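Local coordinates for protein branched-chain amino acid aminotransferase (Thermoproteus uzoniensis, PDB 5CE8) that probably transfers amino groups between leucine, isoleucine or valine and 2-oxoglutarate, using pyridoxal 5'-phosphate as its cofactor, at residues A[58-61]-A[62-66]; A[242-245]-A[246-250]. All blocks are in the same frame, centred on the assembly; numbering follows the deposited sequence.

Contact 1 (A[58-61]-A[62-66]); sequences FRLR and DHMER. With PLP (pyridoxal-5'-phosphate), chain D.
R59, at the N-cap position, hands the chain from strand 55-58 to the first turns of helix 60-74: H63 N donates to R59 O (3.0 Å), M64 N to L60 O (2.9 Å) and E65 N to R61 O (2.8 Å). D62 turns one carboxylate oxygen back over this start, and in a salt bridge R59 grips it side-on through NE and NH2. NE lies 2.8 Å from D62 OD2 on its anti side, whereas NH2 reaches the same OD2 at 3.0 Å from above the carboxylate plane. The two flat groups are therefore steeply inclined, 61° apart, although OD2 stays close to the guanidinium plane. A bend at chi3 (66°) swings the R59 guanidinium round to D62, and R59 CG sits over the centre of one face of the F58 ring. R59 NH2 also forms a salt bridge with E226 of helix 223-235. The H63 ring presents its CD2 edge to R59 O at 3.1 Å, while ND1 is held by E44. One turn further on, R66 NH2 donates to O3P of the cofactor phosphate at 2.8 Å; a weaker bond from NH1 goes to the same oxygen, and E44 steadies NE. L60 and M64 pack on helix 82-95 and on I46 of strand 41-50, whereas R59, D62 and H63 touch I223 at the start of helix 223-235.

Contact 2 (A[242-245]-A[246-250]); sequences KSIT and REELY
T245 and E248 grip each other in both directions at the start of helix 246-250. T245 N donates to E248 OE1 at 2.8 Å, on the anti side and 32° out of the carboxylate plane; in return E248 N donates to T245 OG1 at 3.2 Å, with an N-H...O angle of 155°. With chi1 at 60°, OG1 stands between the backbone N and the carbonyl carbon of T245, where it can meet the first turn. The E248 chain runs extended beyond CG; E248 CG passes 3.3 Å from T245 OG1, and the carboxylate comes back to the T245 amide. A water 2.8 Å from E248 OE2 also lies within hydrogen-bonding distance of S243 O and bridges the two. L249 N adds a helical bond to T245 O. Beyond the cap, R246 CG lies over one face of the Y250 ring, offset toward the rim, and D271 takes a salt bridge from R246 and a hydrogen bond with Y250 OH. I244, E248 and L249 pack on I204 of strand 201-206. E247 hydrogen-bonds T154 and M160 of a second subunit, and R246 reaches S148 of a third. The reciprocal T245-E248 pairing is a capping box, closing the N-terminal end of a short helix at a subunit interface.

In the fold
Contacts 1 and 2 are both helix starts, in series along the chain, but they lie on opposite sides of its centre, with their own centres 30 Å apart and nearest atoms about 18 Å apart. Contact 1 lies at the cofactor through H63 and R66, which line the pyridoxal 5'-phosphate pocket; the cofactor also accepts hydrogen bonds from the backbone N atoms of I223 and T224, at the start of helix 223-235. That helix is followed by strand 239-241, which leads into contact 2. There the I244 side chain stays about 13 Å from the cofactor. Contact 2 sits at a subunit interface, where two other subunits join its own chain in surrounding it, whereas no other protein chain of the assembly touches contact 1.

Contact 1 (A[58-61]-A[62-66])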
loop_
_atom_site.group_PDB
_atom_site.type_symbol
_atom_site.label_atom_id
_atom_site.label_comp_id
_atom_site.label_asym_id
_atom_site.label_seq_id
_atom_site.Cartn_x
_atom_site.Cartn_y
_atom_site.Cartn_z
ATOM N N PHE A 58 -3.947 -1.659 40.271
ATOM C CA PHE A 58 -2.771 -2.216 39.614
ATOM C C PHE A 58 -2.285 -1.219 38.654
ATOM O O PHE A 58 -3.066 -0.806 37.743
ATOM C CB PHE A 58 -3.045 -3.480 38.883
ATOM C CG PHE A 58 -1.790 -4.100 38.327
ATOM C CD1 PHE A 58 -0.769 -4.596 39.203
ATOM C CD2 PHE A 58 -1.590 -4.172 36.987
ATOM C CE1 PHE A 58 0.418 -5.083 38.696
ATOM C CE2 PHE A 58 -0.467 -4.752 36.463
ATOM C CZ PHE A 58 0.541 -5.247 37.310
ATOM N N ARG A 59 -1.026 -0.826 38.839
ATOM C CA ARG A 59 -0.244 0.172 38.057
ATOM C C ARG A 59 -0.963 1.470 37.768
ATOM O O ARG A 59 -1.014 1.996 36.606
ATOM C CB ARG A 59 0.446 -0.406 36.830
ATOM C CG ARG A 59 1.284 -1.603 37.177
ATOM C CD ARG A 59 1.946 -2.253 35.928
ATOM N NE ARG A 59 2.911 -1.345 35.350
ATOM C CZ ARG A 59 3.929 -1.710 34.558
ATOM N NH1 ARG A 59 4.144 -2.955 34.175
ATOM N NH2 ARG A 59 4.805 -0.830 34.200
ATOM N N LEU A 60 -1.481 2.039 38.862
ATOM C CA LEU A 60 -2.299 3.272 38.714
ATOM C C LEU A 60 -1.640 4.413 38.040
ATOM O O LEU A 60 -2.150 4.972 37.060
ATOM C CB LEU A 60 -2.738 3.706 40.085
ATOM C CG LEU A 60 -3.655 4.904 40.273
ATOM C CD1 LEU A 60 -4.827 4.816 39.298
ATOM C CD2 LEU A 60 -4.049 5.004 41.758
ATOM N N ARG A 61 -0.475 4.771 38.559
ATOM C CA ARG A 61 0.306 5.862 38.011
ATOM C C ARG A 61 0.761 5.608 36.596
ATOM O O ARG A 61 0.838 6.530 35.810
ATOM C CB ARG A 61 1.518 6.169 38.915
ATOM C CG ARG A 61 2.322 7.439 38.589
ATOM C CD ARG A 61 1.521 8.726 38.849
ATOM N NE ARG A 61 1.134 8.848 40.265
ATOM C CZ ARG A 61 1.775 9.581 41.185
ATOM N NH1 ARG A 61 2.842 10.326 40.859
ATOM N NH2 ARG A 61 1.329 9.590 42.446
ATOM N N ASP A 62 1.085 4.375 36.236
ATOM C CA ASP A 62 1.460 4.132 34.858
ATOM C C ASP A 62 0.217 4.430 33.936
ATOM O O ASP A 62 0.386 4.924 32.839
ATOM C CB ASP A 62 1.938 2.706 34.667
ATOM C CG ASP A 62 3.306 2.430 35.304
ATOM O OD1 ASP A 62 4.219 3.241 35.265
ATOM O OD2 ASP A 62 3.510 1.342 35.761
ATOM N N HIS A 63 -1.012 4.067 34.375
ATOM C CA HIS A 63 -2.212 4.296 33.600
ATOM C C HIS A 63 -2.533 5.753 33.469
ATOM O O HIS A 63 -2.947 6.196 32.405
ATOM C CB HIS A 63 -3.402 3.507 34.152
ATOM C CG HIS A 63 -3.389 2.073 33.722
ATOM N ND1 HIS A 63 -3.914 1.676 32.507
ATOM C CD2 HIS A 63 -2.876 0.950 34.304
ATOM C CE1 HIS A 63 -3.788 0.360 32.385
ATOM N NE2 HIS A 63 -3.131 -0.099 33.437
ATOM N N MET A 64 -2.448 6.472 34.584
ATOM C CA MET A 64 -2.620 7.882 34.501
ATOM C C MET A 64 -1.538 8.605 33.711
ATOM O O MET A 64 -1.857 9.556 32.984
ATOM C CB MET A 64 -2.812 8.493 35.851
ATOM C CG MET A 64 -4.136 7.961 36.563
ATOM S SD MET A 64 -5.564 8.130 35.480
ATOM C CE MET A 64 -6.839 7.655 36.640
ATOM N N GLU A 65 -0.284 8.206 33.814
ATOM C CA GLU A 65 0.740 8.804 32.936
ATOM C C GLU A 65 0.377 8.599 31.467
ATOM O O GLU A 65 0.533 9.476 30.652
ATOM C CB GLU A 65 2.112 8.278 33.337
ATOM C CG GLU A 65 2.516 8.902 34.697
ATOM C CD GLU A 65 3.954 8.659 35.137
ATOM O OE1 GLU A 65 4.682 7.907 34.426
ATOM O OE2 GLU A 65 4.382 9.256 36.202
ATOM N N ARG A 66 -0.126 7.405 31.134
ATOM C CA ARG A 66 -0.452 7.079 29.760
ATOM C C ARG A 66 -1.700 7.865 29.275
ATOM O O ARG A 66 -1.706 8.280 28.113
ATOM C CB ARG A 66 -0.663 5.542 29.515
ATOM C CG ARG A 66 -0.902 5.249 28.098
ATOM C CD ARG A 66 -1.072 3.773 27.792
ATOM N NE ARG A 66 -2.275 3.207 28.378
ATOM C CZ ARG A 66 -2.558 1.887 28.404
ATOM N NH1 ARG A 66 -1.733 1.016 27.861
ATOM N NH2 ARG A 66 -3.698 1.440 28.941
HETATM N N1 PLP D . -4.990 -2.918 22.722
HETATM C C2 PLP D . -5.753 -1.853 22.496
HETATM C C2A PLP D . -6.207 -1.513 21.108
HETATM C C3 PLP D . -6.254 -1.044 23.598
HETATM O O3 PLP D . -7.130 0.009 23.348
HETATM C C4 PLP D . -5.837 -1.409 24.980
HETATM C C4A PLP D . -6.275 -0.632 26.205
HETATM C C5 PLP D . -4.951 -2.602 25.091
HETATM C C6 PLP D . -4.587 -3.291 23.900
HETATM C C5A PLP D . -4.466 -3.191 26.385
HETATM O O4P PLP D . -3.796 -2.266 27.164
HETATM P P PLP D . -3.692 -2.514 28.717
HETATM O O1P PLP D . -5.127 -2.632 29.334
HETATM O O2P PLP D . -2.770 -3.642 28.903
HETATM O O3P PLP D . -3.134 -1.271 29.352
#

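Contact 2 (A[242-245]-A[246-250])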
loop_
_atom_site.group_PDB
_atom_site.type_symbol
_atom_site.label_atom_id
_atom_site.label_comp_id
_atom_site.label_asym_id
_atom_site.label_seq_id
_atom_site.Cartn_x
_atom_site.Cartn_y
_atom_site.Cartn_z
ATOM N N LYS A 242 8.658 -8.689 17.480
ATOM C CA LYS A 242 8.855 -8.865 16.034
ATOM C C LYS A 242 7.459 -8.977 15.348
ATOM O O LYS A 242 6.484 -9.535 15.915
ATOM C CB LYS A 242 9.698 -10.125 15.942
ATOM C CG LYS A 242 10.265 -10.649 14.669
ATOM N N SER A 243 7.368 -8.554 14.097
ATOM C CA SER A 243 6.107 -8.695 13.409
ATOM C C SER A 243 5.675 -10.141 13.328
ATOM O O SER A 243 6.565 -11.042 13.228
ATOM C CB SER A 243 6.175 -8.093 12.041
ATOM O OG SER A 243 6.505 -6.744 12.203
ATOM N N ILE A 244 4.368 -10.360 13.512
ATOM C CA ILE A 244 3.771 -11.676 13.449
ATOM C C ILE A 244 2.923 -11.848 12.189
ATOM O O ILE A 244 2.078 -11.082 11.994
ATOM C CB ILE A 244 2.895 -11.896 14.722
ATOM C CG1 ILE A 244 3.851 -12.142 15.887
ATOM C CG2 ILE A 244 2.064 -13.164 14.575
ATOM C CD1 ILE A 244 3.164 -12.154 17.208
ATOM N N THR A 245 3.086 -12.920 11.390
ATOM C CA THR A 245 2.131 -13.137 10.321
ATOM C C THR A 245 0.947 -14.039 10.792
ATOM O O THR A 245 1.018 -14.715 11.769
ATOM C CB THR A 245 2.791 -13.821 9.168
ATOM O OG1 THR A 245 3.271 -15.053 9.648
ATOM C CG2 THR A 245 3.948 -13.004 8.687
ATOM N N ARG A 246 -0.097 -14.042 10.004
ATOM C CA ARG A 246 -1.104 -15.001 10.108
ATOM C C ARG A 246 -0.620 -16.502 10.134
ATOM O O ARG A 246 -1.029 -17.222 10.979
ATOM C CB ARG A 246 -2.037 -14.698 9.010
ATOM C CG ARG A 246 -3.152 -15.658 8.676
ATOM C CD ARG A 246 -3.768 -14.986 7.424
ATOM N NE ARG A 246 -5.092 -15.288 7.588
ATOM C CZ ARG A 246 -6.144 -14.561 7.373
ATOM N NH1 ARG A 246 -6.180 -13.447 6.629
ATOM N NH2 ARG A 246 -7.206 -15.192 7.844
ATOM N N GLU A 247 0.251 -16.876 9.218
ATOM C CA GLU A 247 0.947 -18.177 9.222
ATOM C C GLU A 247 1.629 -18.582 10.538
ATOM O O GLU A 247 1.452 -19.690 10.983
ATOM C CB GLU A 247 1.926 -18.329 8.013
ATOM C CG GLU A 247 1.232 -18.022 6.654
ATOM C CD GLU A 247 1.567 -16.663 6.225
ATOM O OE1 GLU A 247 0.942 -15.716 6.774
ATOM O OE2 GLU A 247 2.475 -16.577 5.399
ATOM N N GLU A 248 2.269 -17.671 11.218
ATOM C CA GLU A 248 2.927 -17.912 12.514
ATOM C C GLU A 248 1.858 -18.042 13.574
ATOM O O GLU A 248 2.053 -18.746 14.552
ATOM C CB GLU A 248 3.889 -16.774 12.893
ATOM C CG GLU A 248 5.030 -16.643 11.918
ATOM C CD GLU A 248 5.855 -15.433 12.167
ATOM O OE1 GLU A 248 5.255 -14.351 12.430
ATOM O OE2 GLU A 248 7.134 -15.542 12.023
ATOM N N LEU A 249 0.721 -17.409 13.391
ATOM C CA LEU A 249 -0.339 -17.584 14.397
ATOM C C LEU A 249 -0.959 -19.055 14.308
ATOM O O LEU A 249 -1.228 -19.762 15.344
ATOM C CB LEU A 249 -1.462 -16.616 14.120
ATOM C CG LEU A 249 -1.971 -15.645 15.197
ATOM C CD1 LEU A 249 -3.354 -15.188 14.751
ATOM C CD2 LEU A 249 -2.022 -16.203 16.602
ATOM N N TYR A 250 -1.300 -19.410 13.070
ATOM C CA TYR A 250 -1.878 -20.709 12.689
ATOM C C TYR A 250 -1.009 -21.864 13.182
ATOM O O TYR A 250 -1.553 -22.916 13.523
ATOM C CB TYR A 250 -2.038 -20.762 11.180
ATOM C CG TYR A 250 -3.252 -20.057 10.550
ATOM C CD1 TYR A 250 -4.085 -19.171 11.278
ATOM C CD2 TYR A 250 -3.528 -20.253 9.251
ATOM C CE1 TYR A 250 -5.174 -18.540 10.668
ATOM C CE2 TYR A 250 -4.545 -19.633 8.605
ATOM C CZ TYR A 250 -5.421 -18.808 9.352
ATOM O OH TYR A 250 -6.434 -18.223 8.674
HETATM O O HOH W 1 8.164 -13.005 12.387
#